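Local coordinates for periplasmic binding protein (Sulfurospirillum deleyianum, PDB 4PAG) that probably captures a small solute, perhaps an iron complex or a vitamin B12-like compound, in the periplasm and hands it to an ABC transporter, at residues I43-P48 / K63-L68; V92-D97 / L117-D122; N145-M150 / Y305-G310; R188-E193 / N209-L214. All blocks are in the same frame, centred on the assembly; numbering follows the deposited sequence. Where two conformers were deposited one is given.

Contact 1 of 4, residues I43-P48 / K63-L68; sequences IGVNSP and KHFMEL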
loop_
_atom_site.group_PDB
_atom_site.type_symbol
_atom_site.label_atom_id
_atom_site.label_comp_id
_atom_site.label_asym_id
_atom_site.label_seq_id
_atom_site.Cartn_x
_atom_site.Cartn_y
_atom_site.Cartn_z
ATOM N N ILE A 43 16.139 8.003 -8.610
ATOM C CA ILE A 43 17.437 7.414 -8.976
ATOM C C ILE A 43 17.398 5.892 -9.084
ATOM O O ILE A 43 18.310 5.285 -9.655
ATOM C CB ILE A 43 18.537 7.782 -7.953
ATOM C CG1 ILE A 43 18.231 7.194 -6.571
ATOM C CG2 ILE A 43 18.689 9.288 -7.859
ATOM C CD1 ILE A 43 19.439 7.059 -5.670
ATOM N N GLY A 44 16.352 5.285 -8.525
ATOM C CA GLY A 44 16.256 3.844 -8.427
ATOM C C GLY A 44 14.992 3.399 -7.713
ATOM O O GLY A 44 14.258 4.222 -7.151
ATOM N N VAL A 45 14.734 2.092 -7.765
ATOM C CA VAL A 45 13.631 1.475 -7.039
ATOM C C VAL A 45 14.218 0.598 -5.918
ATOM O O VAL A 45 15.441 0.403 -5.840
ATOM C CB VAL A 45 12.703 0.653 -7.972
ATOM C CG1 VAL A 45 11.981 1.569 -8.950
ATOM C CG2 VAL A 45 13.470 -0.423 -8.730
ATOM N N ASN A 46 13.352 0.085 -5.047
ATOM C CA ASN A 46 13.790 -0.700 -3.894
ATOM C C ASN A 46 13.775 -2.198 -4.177
ATOM O O ASN A 46 14.624 -2.932 -3.676
ATOM C CB ASN A 46 12.905 -0.402 -2.679
ATOM C CG ASN A 46 12.770 1.075 -2.416
ATOM O OD1 ASN A 46 11.727 1.667 -2.691
ATOM N ND2 ASN A 46 13.841 1.694 -1.925
ATOM N N SER A 47 12.792 -2.627 -4.966
ATOM C CA SER A 47 12.570 -4.022 -5.334
ATOM C C SER A 47 12.330 -4.105 -6.845
ATOM O O SER A 47 12.068 -3.085 -7.487
ATOM C CB SER A 47 11.321 -4.557 -4.622
ATOM O OG SER A 47 11.456 -4.505 -3.218
ATOM N N PRO A 48 12.398 -5.316 -7.418
ATOM C CA PRO A 48 12.052 -5.484 -8.833
ATOM C C PRO A 48 10.674 -4.916 -9.129
ATOM O O PRO A 48 9.735 -5.138 -8.358
ATOM C CB PRO A 48 12.052 -7.006 -9.024
ATOM C CG PRO A 48 12.912 -7.538 -7.937
ATOM C CD PRO A 48 12.821 -6.583 -6.789
ATOM N N LYS A 63 8.176 3.928 -19.043
ATOM C CA LYS A 63 9.356 3.154 -19.393
ATOM C C LYS A 63 10.547 3.552 -18.515
ATOM O O LYS A 63 11.311 2.686 -18.085
ATOM C CB LYS A 63 9.691 3.327 -20.873
ATOM C CG LYS A 63 10.622 2.254 -21.416
ATOM C CD LYS A 63 10.235 1.857 -22.834
ATOM C CE LYS A 63 11.292 0.978 -23.482
ATOM N NZ LYS A 63 12.559 1.724 -23.733
ATOM N N HIS A 64 10.693 4.850 -18.238
ATOM C CA HIS A 64 11.772 5.332 -17.357
ATOM C C HIS A 64 11.760 4.595 -16.025
ATOM O O HIS A 64 12.789 4.076 -15.599
ATOM C CB HIS A 64 11.676 6.840 -17.106
ATOM C CG HIS A 64 12.638 7.346 -16.066
ATOM N ND1 HIS A 64 13.994 7.457 -16.294
ATOM C CD2 HIS A 64 12.437 7.767 -14.792
ATOM C CE1 HIS A 64 14.586 7.922 -15.207
ATOM N NE2 HIS A 64 13.664 8.122 -14.281
ATOM N N PHE A 65 10.594 4.551 -15.376
ATOM C CA PHE A 65 10.467 3.896 -14.086
ATOM C C PHE A 65 10.793 2.408 -14.184
ATOM O O PHE A 65 11.482 1.882 -13.320
ATOM C CB PHE A 65 9.067 4.096 -13.490
ATOM C CG PHE A 65 8.871 3.438 -12.148
ATOM C CD1 PHE A 65 9.302 4.058 -10.978
ATOM C CD2 PHE A 65 8.249 2.207 -12.046
ATOM C CE1 PHE A 65 9.109 3.468 -9.743
ATOM C CE2 PHE A 65 8.056 1.608 -10.810
ATOM C CZ PHE A 65 8.484 2.240 -9.658
HETATM N N MSE A 66 10.311 1.744 -15.240
HETATM C CA MSE A 66 10.509 0.299 -15.407
HETATM C C MSE A 66 11.949 -0.061 -15.648
HETATM O O MSE A 66 12.333 -1.202 -15.419
HETATM C CB MSE A 66 9.712 -0.273 -16.581
HETATM C CG MSE A 66 8.207 -0.164 -16.396
HETATM SE SE MSE A 66 7.559 -1.196 -14.849
HETATM C CE MSE A 66 7.963 -2.984 -15.572
ATOM N N GLU A 67 12.756 0.894 -16.104
ATOM C CA GLU A 67 14.176 0.639 -16.395
ATOM C C GLU A 67 15.137 1.083 -15.284
ATOM O O GLU A 67 16.340 0.915 -15.420
ATOM C CB GLU A 67 14.560 1.299 -17.728
ATOM C CG GLU A 67 13.849 0.671 -18.924
ATOM C CD GLU A 67 14.027 1.441 -20.218
ATOM O OE1 GLU A 67 14.356 2.644 -20.172
ATOM O OE2 GLU A 67 13.815 0.839 -21.289
ATOM N N LEU A 68 14.619 1.626 -14.183
ATOM C CA LEU A 68 15.475 2.065 -13.074
ATOM C C LEU A 68 16.156 0.882 -12.406
ATOM O O LEU A 68 15.580 -0.208 -12.339
ATOM C CB LEU A 68 14.665 2.816 -12.009
ATOM C CG LEU A 68 14.101 4.181 -12.375
ATOM C CD1 LEU A 68 13.154 4.656 -11.277
ATOM C CD2 LEU A 68 15.216 5.183 -12.606
#
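The backbone oxygens of Phe65 and Leu68, two residues that pack against 43-48, both accept hydrogen bonds from NE2 of Gln49. Phe65 O also accepts from Leu68 N at the end of the short helix, at 3.3 Å. This shared amide ties the helix end to the chain just past Pro48. Between the two segments themselves no hydrogen bond passes; the contact is apolar. Val45 CG1 meets the far end of the Phe65 ring obliquely, 3.5 Å from CE1 and almost as near CZ. Phe65 has its CG anti to the backbone N (chi1 180°), which swings the ring toward the 43-48 loop. Tyr35 of helix 28-37 meets the same ring edge-to-face. The loop 43-48 lies in the N-terminal lobe expected for the Fe/B12 type of periplasmic binding protein. Ile43 pairs by backbone bonds with Ile23, and Val45 with Pro69 and Leu71. Leu68 fills the other part of the contact. Its CD1 lies 4.0 Å from Val45 CG1. Its CB rests on the bare backbone of Gly44, 4.1 Å from CA, and its CD2 reaches the carbonyl carbon of Ile43 at 4.2 Å.

Contact 2 of 4, residues V92-D97 / L117-D122; sequences VIITWD and LKVNID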
loop_
_atom_site.group_PDB
_atom_site.type_symbol
_atom_site.label_atom_id
_atom_site.label_comp_id
_atom_site.label_asym_id
_atom_site.label_seq_id
_atom_site.Cartn_x
_atom_site.Cartn_y
_atom_site.Cartn_z
ATOM N N VAL A 92 17.967 14.319 -1.828
ATOM C CA VAL A 92 17.301 14.013 -0.570
ATOM C C VAL A 92 16.805 12.565 -0.601
ATOM O O VAL A 92 16.555 12.013 -1.678
ATOM C CB VAL A 92 16.145 15.011 -0.303
ATOM C CG1 VAL A 92 15.019 14.826 -1.311
ATOM C CG2 VAL A 92 15.628 14.891 1.122
ATOM N N ILE A 93 16.715 11.953 0.576
ATOM C CA ILE A 93 16.137 10.621 0.740
ATOM C C ILE A 93 14.861 10.776 1.566
ATOM O O ILE A 93 14.855 11.465 2.579
ATOM C CB ILE A 93 17.109 9.664 1.464
ATOM C CG1 ILE A 93 18.375 9.464 0.624
ATOM C CG2 ILE A 93 16.439 8.318 1.751
ATOM C CD1 ILE A 93 19.469 8.700 1.336
ATOM N N ILE A 94 13.781 10.162 1.106
ATOM C CA ILE A 94 12.527 10.167 1.821
ATOM C C ILE A 94 12.351 8.784 2.433
ATOM O O ILE A 94 12.409 7.784 1.723
ATOM C CB ILE A 94 11.338 10.463 0.886
ATOM C CG1 ILE A 94 11.568 11.741 0.062
ATOM C CG2 ILE A 94 10.058 10.570 1.691
ATOM C CD1 ILE A 94 11.727 13.009 0.875
ATOM N N THR A 95 12.142 8.728 3.745
ATOM C CA THR A 95 12.003 7.452 4.438
ATOM C C THR A 95 10.615 7.211 5.021
ATOM O O THR A 95 9.794 8.127 5.151
ATOM C CB THR A 95 13.052 7.281 5.556
ATOM O OG1 THR A 95 12.693 8.063 6.699
ATOM C CG2 THR A 95 14.422 7.692 5.075
ATOM N N TRP A 96 10.383 5.949 5.370
ATOM C CA TRP A 96 9.135 5.482 5.965
ATOM C C TRP A 96 9.229 5.604 7.494
ATOM O O TRP A 96 10.043 4.943 8.123
ATOM C CB TRP A 96 8.933 4.038 5.497
ATOM C CG TRP A 96 7.703 3.316 5.920
ATOM C CD1 TRP A 96 6.647 3.795 6.637
ATOM C CD2 TRP A 96 7.389 1.961 5.595
ATOM N NE1 TRP A 96 5.706 2.804 6.803
ATOM C CE2 TRP A 96 6.143 1.668 6.175
ATOM C CE3 TRP A 96 8.065 0.955 4.898
ATOM C CZ2 TRP A 96 5.542 0.414 6.059
ATOM C CZ3 TRP A 96 7.466 -0.291 4.777
ATOM C CH2 TRP A 96 6.221 -0.551 5.364
ATOM N N ASP A 97 8.416 6.489 8.072
ATOM C CA ASP A 97 8.424 6.752 9.516
ATOM C C ASP A 97 7.525 5.748 10.228
ATOM O O ASP A 97 6.334 6.005 10.420
ATOM C CB ASP A 97 7.940 8.187 9.794
ATOM C CG ASP A 97 7.909 8.539 11.277
ATOM O OD1 ASP A 97 8.305 7.709 12.123
ATOM O OD2 ASP A 97 7.486 9.674 11.593
ATOM N N LEU A 117 14.374 12.939 5.020
ATOM C CA LEU A 117 13.111 13.256 5.668
ATOM C C LEU A 117 12.372 11.962 5.866
ATOM O O LEU A 117 12.647 10.981 5.178
ATOM C CB LEU A 117 12.273 14.173 4.785
ATOM C CG LEU A 117 13.017 15.372 4.188
ATOM C CD1 LEU A 117 12.099 16.185 3.293
ATOM C CD2 LEU A 117 13.605 16.236 5.287
ATOM N N LYS A 118 11.428 11.952 6.794
ATOM C CA LYS A 118 10.588 10.785 6.985
ATOM C C LYS A 118 9.122 11.179 6.994
ATOM O O LYS A 118 8.766 12.276 7.432
ATOM C CB LYS A 118 10.984 10.029 8.257
ATOM C CG LYS A 118 10.747 10.735 9.584
ATOM C CD LYS A 118 11.317 9.857 10.690
ATOM C CE LYS A 118 10.745 10.169 12.058
ATOM N NZ LYS A 118 11.508 11.233 12.748
ATOM N N VAL A 119 8.279 10.277 6.497
ATOM C CA VAL A 119 6.849 10.531 6.414
ATOM C C VAL A 119 6.068 9.400 7.073
ATOM O O VAL A 119 6.421 8.224 6.948
ATOM C CB VAL A 119 6.387 10.741 4.953
ATOM C CG1 VAL A 119 7.124 11.926 4.336
ATOM C CG2 VAL A 119 6.601 9.494 4.111
ATOM N N ASN A 120 5.013 9.778 7.784
ATOM C CA ASN A 120 4.205 8.842 8.543
ATOM C C ASN A 120 2.958 8.446 7.754
ATOM O O ASN A 120 1.999 9.209 7.675
ATOM C CB ASN A 120 3.826 9.464 9.888
ATOM C CG ASN A 120 3.169 8.470 10.823
ATOM O OD1 ASN A 120 2.703 7.417 10.400
ATOM N ND2 ASN A 120 3.131 8.802 12.098
ATOM N N ILE A 121 2.969 7.242 7.200
ATOM C CA ILE A 121 1.895 6.796 6.303
ATOM C C ILE A 121 1.113 5.592 6.824
ATOM O O ILE A 121 0.319 5.001 6.091
ATOM C CB ILE A 121 2.455 6.442 4.916
ATOM C CG1 ILE A 121 3.644 5.484 5.048
ATOM C CG2 ILE A 121 2.868 7.709 4.195
ATOM C CD1 ILE A 121 3.952 4.706 3.792
ATOM N N ASP A 122 1.322 5.226 8.080
ATOM C CA ASP A 122 0.687 4.024 8.608
ATOM C C ASP A 122 -0.837 4.166 8.673
ATOM O O ASP A 122 -1.565 3.255 8.277
ATOM C CB ASP A 122 1.287 3.657 9.957
ATOM C CG ASP A 122 2.677 3.024 9.828
ATOM O OD1 ASP A 122 3.152 2.747 8.693
ATOM O OD2 ASP A 122 3.300 2.797 10.871
HETATM O O HOH W 1 4.412 5.403 8.667
HETATM O O HOH W 2 7.131 12.025 10.045
#
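Thr95 N donates to Leu117 O at 2.7 Å, in the carbonyl plane, where two parallel strands of the beta-alpha-beta unit of strand 92-96, helix 99-112 and strand 116-119 meet. Thr95 lies beside Lys118. Leu117 N gives to Ile93 O, Val119 N to Thr95 O and Asp97 N to Val119 O, completing the ladder. The tight side carries Ile94, Leu117 and Val119. Ile94 CD1 lies 4.0 Å from Leu117 CD1, and its CG2 faces Val119 CG1. Helices 28-37 and 127-138 cover this face. On the other face Thr95 OG1 presses on Lys118 CB at 3.0 Å. Trp96 closes the end of the strand. Its CG is anti to the backbone N (chi1 -178°), which carries the indole out to Ile121, whose CD1 covers one face near the rim. In the ring plane, NE1 donates to Asp122 OD1 at 3.2 Å, nearly straight at 167°. Asp122 OD2 bonds to Thr98 OG1. The looser side is wetter. The methylene chain of Lys118 runs past the Asp97 carboxylate, but NZ bonds to Val9 O, and Asp97 OD1 bonds to Asn102. One water accepts from Ile121 N and donates to Asp97 O and Asn120 OD1. A second water donates to Asp97 OD2 at 2.8 Å and to Lys118 O at 3.1 Å.

Contact 3 of 4, residues N145-M150 / Y305-G310; sequences NALANM and YQLFFG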
loop_
_atom_site.group_PDB
_atom_site.type_symbol
_atom_site.label_atom_id
_atom_site.label_comp_id
_atom_site.label_asym_id
_atom_site.label_seq_id
_atom_site.Cartn_x
_atom_site.Cartn_y
_atom_site.Cartn_z
ATOM N N ASN A 145 -0.964 18.220 -4.874
ATOM C CA ASN A 145 -2.238 18.700 -4.330
ATOM C C ASN A 145 -3.465 18.076 -5.013
ATOM O O ASN A 145 -4.480 17.831 -4.356
ATOM C CB ASN A 145 -2.317 20.231 -4.395
ATOM C CG ASN A 145 -1.320 20.918 -3.462
ATOM O OD1 ASN A 145 -0.666 20.280 -2.625
ATOM N ND2 ASN A 145 -1.196 22.234 -3.609
ATOM N N ALA A 146 -3.384 17.828 -6.322
ATOM C CA ALA A 146 -4.477 17.154 -7.041
ATOM C C ALA A 146 -4.696 15.748 -6.475
ATOM O O ALA A 146 -5.827 15.350 -6.198
ATOM C CB ALA A 146 -4.182 17.086 -8.529
ATOM N N LEU A 147 -3.601 15.016 -6.280
ATOM C CA LEU A 147 -3.648 13.673 -5.696
ATOM C C LEU A 147 -4.179 13.692 -4.271
ATOM O O LEU A 147 -5.007 12.843 -3.907
ATOM C CB LEU A 147 -2.263 13.014 -5.722
ATOM C CG LEU A 147 -1.603 12.877 -7.089
ATOM C CD1 LEU A 147 -0.286 12.121 -6.966
ATOM C CD2 LEU A 147 -2.523 12.178 -8.074
ATOM N N ALA A 148 -3.704 14.660 -3.481
ATOM C CA ALA A 148 -4.142 14.834 -2.107
ATOM C C ALA A 148 -5.640 15.091 -2.015
ATOM O O ALA A 148 -6.301 14.563 -1.133
ATOM C CB ALA A 148 -3.378 15.975 -1.436
ATOM N N ASN A 149 -6.174 15.897 -2.925
ATOM C CA ASN A 149 -7.597 16.217 -2.896
ATOM C C ASN A 149 -8.485 14.999 -3.165
ATOM O O ASN A 149 -9.482 14.802 -2.472
ATOM C CB ASN A 149 -7.912 17.361 -3.857
ATOM C CG ASN A 149 -7.543 18.715 -3.280
ATOM O OD1 ASN A 149 -7.787 18.992 -2.108
ATOM N ND2 ASN A 149 -6.935 19.556 -4.093
HETATM N N MSE A 150 -8.112 14.175 -4.141
HETATM C CA MSE A 150 -8.846 12.922 -4.413
HETATM C C MSE A 150 -8.710 11.977 -3.241
HETATM O O MSE A 150 -9.693 11.367 -2.811
HETATM C CB MSE A 150 -8.414 12.225 -5.704
HETATM C CG MSE A 150 -9.285 10.983 -5.941
HETATM SE SE MSE A 150 -8.941 10.127 -7.686
HETATM C CE MSE A 150 -10.042 11.354 -8.760
ATOM N N TYR A 305 -7.382 5.662 -11.464
ATOM C CA TYR A 305 -6.338 5.311 -12.424
ATOM C C TYR A 305 -6.061 6.450 -13.405
ATOM O O TYR A 305 -4.904 6.665 -13.806
ATOM C CB TYR A 305 -6.648 3.985 -13.146
ATOM C CG TYR A 305 -6.081 2.790 -12.393
ATOM C CD1 TYR A 305 -6.596 2.421 -11.151
ATOM C CD2 TYR A 305 -5.018 2.059 -12.903
ATOM C CE1 TYR A 305 -6.069 1.353 -10.448
ATOM C CE2 TYR A 305 -4.483 0.982 -12.204
ATOM C CZ TYR A 305 -5.005 0.636 -10.971
ATOM O OH TYR A 305 -4.489 -0.436 -10.258
ATOM N N GLN A 306 -7.100 7.209 -13.746
ATOM C CA GLN A 306 -6.942 8.330 -14.669
ATOM C C GLN A 306 -6.022 9.386 -14.087
ATOM O O GLN A 306 -5.089 9.829 -14.753
ATOM C CB GLN A 306 -8.293 8.954 -15.028
ATOM C CG GLN A 306 -8.238 9.888 -16.234
ATOM C CD GLN A 306 -7.809 11.312 -15.915
ATOM O OE1 GLN A 306 -7.976 11.805 -14.793
ATOM N NE2 GLN A 306 -7.275 11.997 -16.926
ATOM N N LEU A 307 -6.270 9.762 -12.842
ATOM C CA LEU A 307 -5.523 10.839 -12.192
ATOM C C LEU A 307 -4.150 10.364 -11.729
ATOM O O LEU A 307 -3.128 11.003 -12.030
ATOM C CB LEU A 307 -6.317 11.408 -11.012
ATOM C CG LEU A 307 -5.615 12.497 -10.189
ATOM C CD1 LEU A 307 -5.329 13.723 -11.049
ATOM C CD2 LEU A 307 -6.437 12.881 -8.973
ATOM N N PHE A 308 -4.114 9.242 -11.011
ATOM C CA PHE A 308 -2.850 8.760 -10.426
ATOM C C PHE A 308 -1.872 8.206 -11.455
ATOM O O PHE A 308 -0.673 8.443 -11.342
ATOM C CB PHE A 308 -3.099 7.744 -9.293
ATOM C CG PHE A 308 -3.481 8.387 -7.993
ATOM C CD1 PHE A 308 -4.753 8.886 -7.808
ATOM C CD2 PHE A 308 -2.546 8.548 -6.975
ATOM C CE1 PHE A 308 -5.109 9.511 -6.623
ATOM C CE2 PHE A 308 -2.896 9.162 -5.788
ATOM C CZ PHE A 308 -4.181 9.650 -5.610
ATOM N N PHE A 309 -2.375 7.495 -12.464
ATOM C CA PHE A 309 -1.513 6.821 -13.438
ATOM C C PHE A 309 -1.599 7.398 -14.851
ATOM O O PHE A 309 -0.765 7.077 -15.692
ATOM C CB PHE A 309 -1.803 5.311 -13.455
ATOM C CG PHE A 309 -1.421 4.614 -12.178
ATOM C CD1 PHE A 309 -0.081 4.381 -11.881
ATOM C CD2 PHE A 309 -2.384 4.213 -11.260
ATOM C CE1 PHE A 309 0.286 3.756 -10.697
ATOM C CE2 PHE A 309 -2.020 3.584 -10.077
ATOM C CZ PHE A 309 -0.684 3.357 -9.794
ATOM N N GLY A 310 -2.587 8.253 -15.114
ATOM C CA GLY A 310 -2.785 8.790 -16.456
ATOM C C GLY A 310 -3.271 7.728 -17.427
ATOM O O GLY A 310 -2.976 7.796 -18.617
#
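Leu147 and Phe308 make a CH-pi contact. Leu147 CD2 sits over the centre of the Phe308 ring, 3.6 Å from its centroid and only 5° off the ring normal. Leu147 CB also lies near CE2 and CZ. Phe308 CG is anti to its own carbonyl carbon (chi1 -79°), which lays the ring across the gap between the helices. The second kind is Met-aromatic. Met150, present as selenomethionine, brings SE to the ring edge, 4.0 Å from Phe308 CE1 and close to the ring plane. The third kind is aliphatic packing. Leu307 and Met150 reach toward each other tip to tip, with Leu307 CD2 3.9 Å from Met150 SE. Leu307 CG meets Leu147 CD2 at 3.8 Å, and Ala146 borders Leu307. The helix segments 145-150 and 305-309 run roughly antiparallel, at 144°, with axes 10.3 Å apart. They belong to helix 141-163, probably the long lobe-connecting helix of this family, and to helix 297-309 near the C-terminus. Phe304 stacks on Phe308, and Val36 of helix 28-37 touches both Leu147 and Phe308. An alanine at Phe308 would probably open a gap beneath Leu147 CD2 and leave Met150 SE without its aromatic partner. No hydrogen bond or charge pair crosses between the segments, so their cohesion comes from close-fitting apolar surface.

Contact 4 of 4, residues R188-E193 / N209-L214; sequences RSFHSE and NSVVGL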
loop_
_atom_site.group_PDB
_atom_site.type_symbol
_atom_site.label_atom_id
_atom_site.label_comp_id
_atom_site.label_asym_id
_atom_site.label_seq_id
_atom_site.Cartn_x
_atom_site.Cartn_y
_atom_site.Cartn_z
ATOM N N ARG A 188 -4.232 -5.365 14.375
ATOM C CA ARG A 188 -3.476 -4.111 14.424
ATOM C C ARG A 188 -2.100 -4.331 13.805
ATOM O O ARG A 188 -1.188 -4.859 14.448
ATOM C CB ARG A 188 -3.376 -3.607 15.865
ATOM C CG ARG A 188 -4.651 -2.912 16.349
ATOM C CD ARG A 188 -4.895 -3.152 17.835
ATOM N NE ARG A 188 -5.215 -4.558 18.076
ATOM C CZ ARG A 188 -5.115 -5.192 19.244
ATOM N NH1 ARG A 188 -4.704 -4.555 20.346
ATOM N NH2 ARG A 188 -5.433 -6.486 19.306
ATOM N N SER A 189 -1.965 -3.935 12.542
ATOM C CA SER A 189 -0.749 -4.178 11.760
ATOM C C SER A 189 -0.745 -3.246 10.574
ATOM O O SER A 189 -1.803 -3.005 9.993
ATOM C CB SER A 189 -0.731 -5.622 11.250
ATOM O OG SER A 189 0.242 -5.815 10.224
ATOM N N PHE A 190 0.422 -2.734 10.177
ATOM C CA PHE A 190 0.436 -1.898 8.984
ATOM C C PHE A 190 0.160 -2.692 7.696
ATOM O O PHE A 190 -0.150 -2.105 6.654
ATOM C CB PHE A 190 1.648 -0.948 8.885
ATOM C CG PHE A 190 3.004 -1.603 8.799
ATOM C CD1 PHE A 190 3.376 -2.375 7.704
ATOM C CD2 PHE A 190 3.968 -1.327 9.768
ATOM C CE1 PHE A 190 4.651 -2.922 7.615
ATOM C CE2 PHE A 190 5.243 -1.867 9.682
ATOM C CZ PHE A 190 5.585 -2.670 8.599
ATOM N N HIS A 191 0.220 -4.015 7.781
ATOM C CA HIS A 191 -0.135 -4.877 6.651
ATOM C C HIS A 191 -1.639 -5.092 6.454
ATOM O O HIS A 191 -2.062 -5.422 5.345
ATOM C CB HIS A 191 0.559 -6.226 6.798
ATOM C CG HIS A 191 2.046 -6.150 6.648
ATOM N ND1 HIS A 191 2.652 -5.786 5.465
ATOM C CD2 HIS A 191 3.046 -6.373 7.531
ATOM C CE1 HIS A 191 3.966 -5.804 5.623
ATOM N NE2 HIS A 191 4.229 -6.158 6.868
ATOM N N SER A 192 -2.433 -4.909 7.511
ATOM C CA SER A 192 -3.891 -5.121 7.457
ATOM C C SER A 192 -4.742 -3.858 7.646
ATOM O O SER A 192 -5.968 -3.924 7.581
ATOM C CB SER A 192 -4.306 -6.151 8.510
ATOM O OG SER A 192 -4.051 -5.669 9.814
ATOM N N GLU A 193 -4.093 -2.715 7.850
ATOM C CA GLU A 193 -4.779 -1.438 8.102
ATOM C C GLU A 193 -6.008 -1.122 7.217
ATOM O O GLU A 193 -7.031 -0.696 7.755
ATOM C CB GLU A 193 -3.770 -0.279 8.032
ATOM C CG GLU A 193 -4.332 1.075 8.438
ATOM C CD GLU A 193 -4.794 1.931 7.264
ATOM O OE1 GLU A 193 -4.569 1.549 6.091
ATOM O OE2 GLU A 193 -5.376 3.014 7.515
ATOM N N ASN A 209 4.369 -7.328 15.718
ATOM C CA ASN A 209 5.661 -7.125 16.379
ATOM C C ASN A 209 6.865 -7.527 15.540
ATOM O O ASN A 209 7.965 -7.636 16.062
ATOM C CB ASN A 209 5.680 -7.841 17.737
ATOM C CG ASN A 209 5.760 -9.348 17.615
ATOM O OD1 ASN A 209 5.412 -9.929 16.586
ATOM N ND2 ASN A 209 6.217 -9.995 18.677
ATOM N N SER A 210 6.657 -7.751 14.247
ATOM C CA SER A 210 7.752 -7.977 13.305
ATOM C C SER A 210 7.449 -7.163 12.064
ATOM O O SER A 210 6.290 -6.894 11.775
ATOM C CB SER A 210 7.870 -9.457 12.943
ATOM O OG SER A 210 6.760 -9.885 12.161
ATOM N N VAL A 211 8.477 -6.771 11.326
ATOM C CA VAL A 211 8.268 -5.993 10.113
ATOM C C VAL A 211 7.414 -6.751 9.084
ATOM O O VAL A 211 6.496 -6.178 8.494
ATOM C CB VAL A 211 9.615 -5.593 9.474
ATOM C CG1 VAL A 211 9.396 -4.934 8.117
ATOM C CG2 VAL A 211 10.370 -4.656 10.402
ATOM N N VAL A 212 7.710 -8.028 8.860
ATOM C CA VAL A 212 7.007 -8.767 7.797
ATOM C C VAL A 212 5.598 -9.222 8.168
ATOM O O VAL A 212 4.807 -9.478 7.284
ATOM C CB VAL A 212 7.806 -9.977 7.266
ATOM C CG1 VAL A 212 9.168 -9.527 6.759
ATOM C CG2 VAL A 212 7.943 -11.068 8.313
ATOM N N GLY A 213 5.285 -9.312 9.460
ATOM C CA GLY A 213 3.993 -9.844 9.901
ATOM C C GLY A 213 3.919 -11.340 9.647
ATOM O O GLY A 213 4.737 -12.091 10.154
ATOM N N LEU A 214 2.951 -11.773 8.843
ATOM C CA LEU A 214 2.783 -13.191 8.498
ATOM C C LEU A 214 2.659 -14.099 9.737
ATOM O O LEU A 214 3.441 -15.018 9.942
ATOM C CB LEU A 214 3.902 -13.652 7.551
ATOM C CG LEU A 214 3.997 -12.873 6.229
ATOM C CD1 LEU A 214 5.256 -13.260 5.454
ATOM C CD2 LEU A 214 2.751 -13.046 5.357
#
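The loops come nearest at His191 and Gly213, with CA atoms 7.2 Å apart, and no backbone-to-backbone hydrogen bond joins them. One side-chain bond does the work. His191 NE2 donates to Val211 O at 2.8 Å, with an N-H...O angle of 159°. The oxygen lies near the imidazole plane, and the nitrogen lies in the carbonyl plane. On the other side of the ring ND1 bonds to Asp270 OD1. Two acceptors, one of them a carboxylate, would probably favour a proton on both ring nitrogens. Val212 O is also near NE2, but at a poor angle, and it is bonded by Arg271 NH1. The backbone leading into His191 is held by an ST turn, in which Ser189 OG accepts from His191 N at 3.0 Å. Both loops belong to the C-terminal lobe of the binding-protein fold, close to its border with the other lobe: Val211 touches Leu100 and Leu101 of helix 99-112. Phe190 has its CG between the backbone N and the carbonyl carbon (chi1 63°). This turns the ring back, with CE1 3.3 Å above the imidazole plane toward its rim. CZ of Phe190 also reaches Val211 O at 3.6 Å. A leucine in place of His191 would probably leave Val211 O and Asp270 without this partner and free the two loops to shift against each other. Gly213 has a positive phi of 70°, which favours glycine, and its N lies 4.2 Å from His191 CD2.

How the contacts relate
Contacts 2 and 4 are the pair that touch. Their centres are 18 Å apart, and Trp96 CH2 meets Phe190 CE1 at 3.6 Å. Asp122 O also lies 3.5 Å from Glu193 CG. This joins the first-lobe sheet to second-lobe loops. Contact 1 does not touch the others; its nearest atoms are about 7 Å from contact 2 and 8 Å from contact 3. Helix 28-37 links them indirectly, packing on contacts 1, 2 and 3. Contacts 3 and 4 lie on opposite sides of the chain centre, 27 Å apart between centres. The bound histidine touches none of the segments named here, but Tyr305, in segment 305-310 but facing away from 145-150, meets Phe322, which lines its pocket.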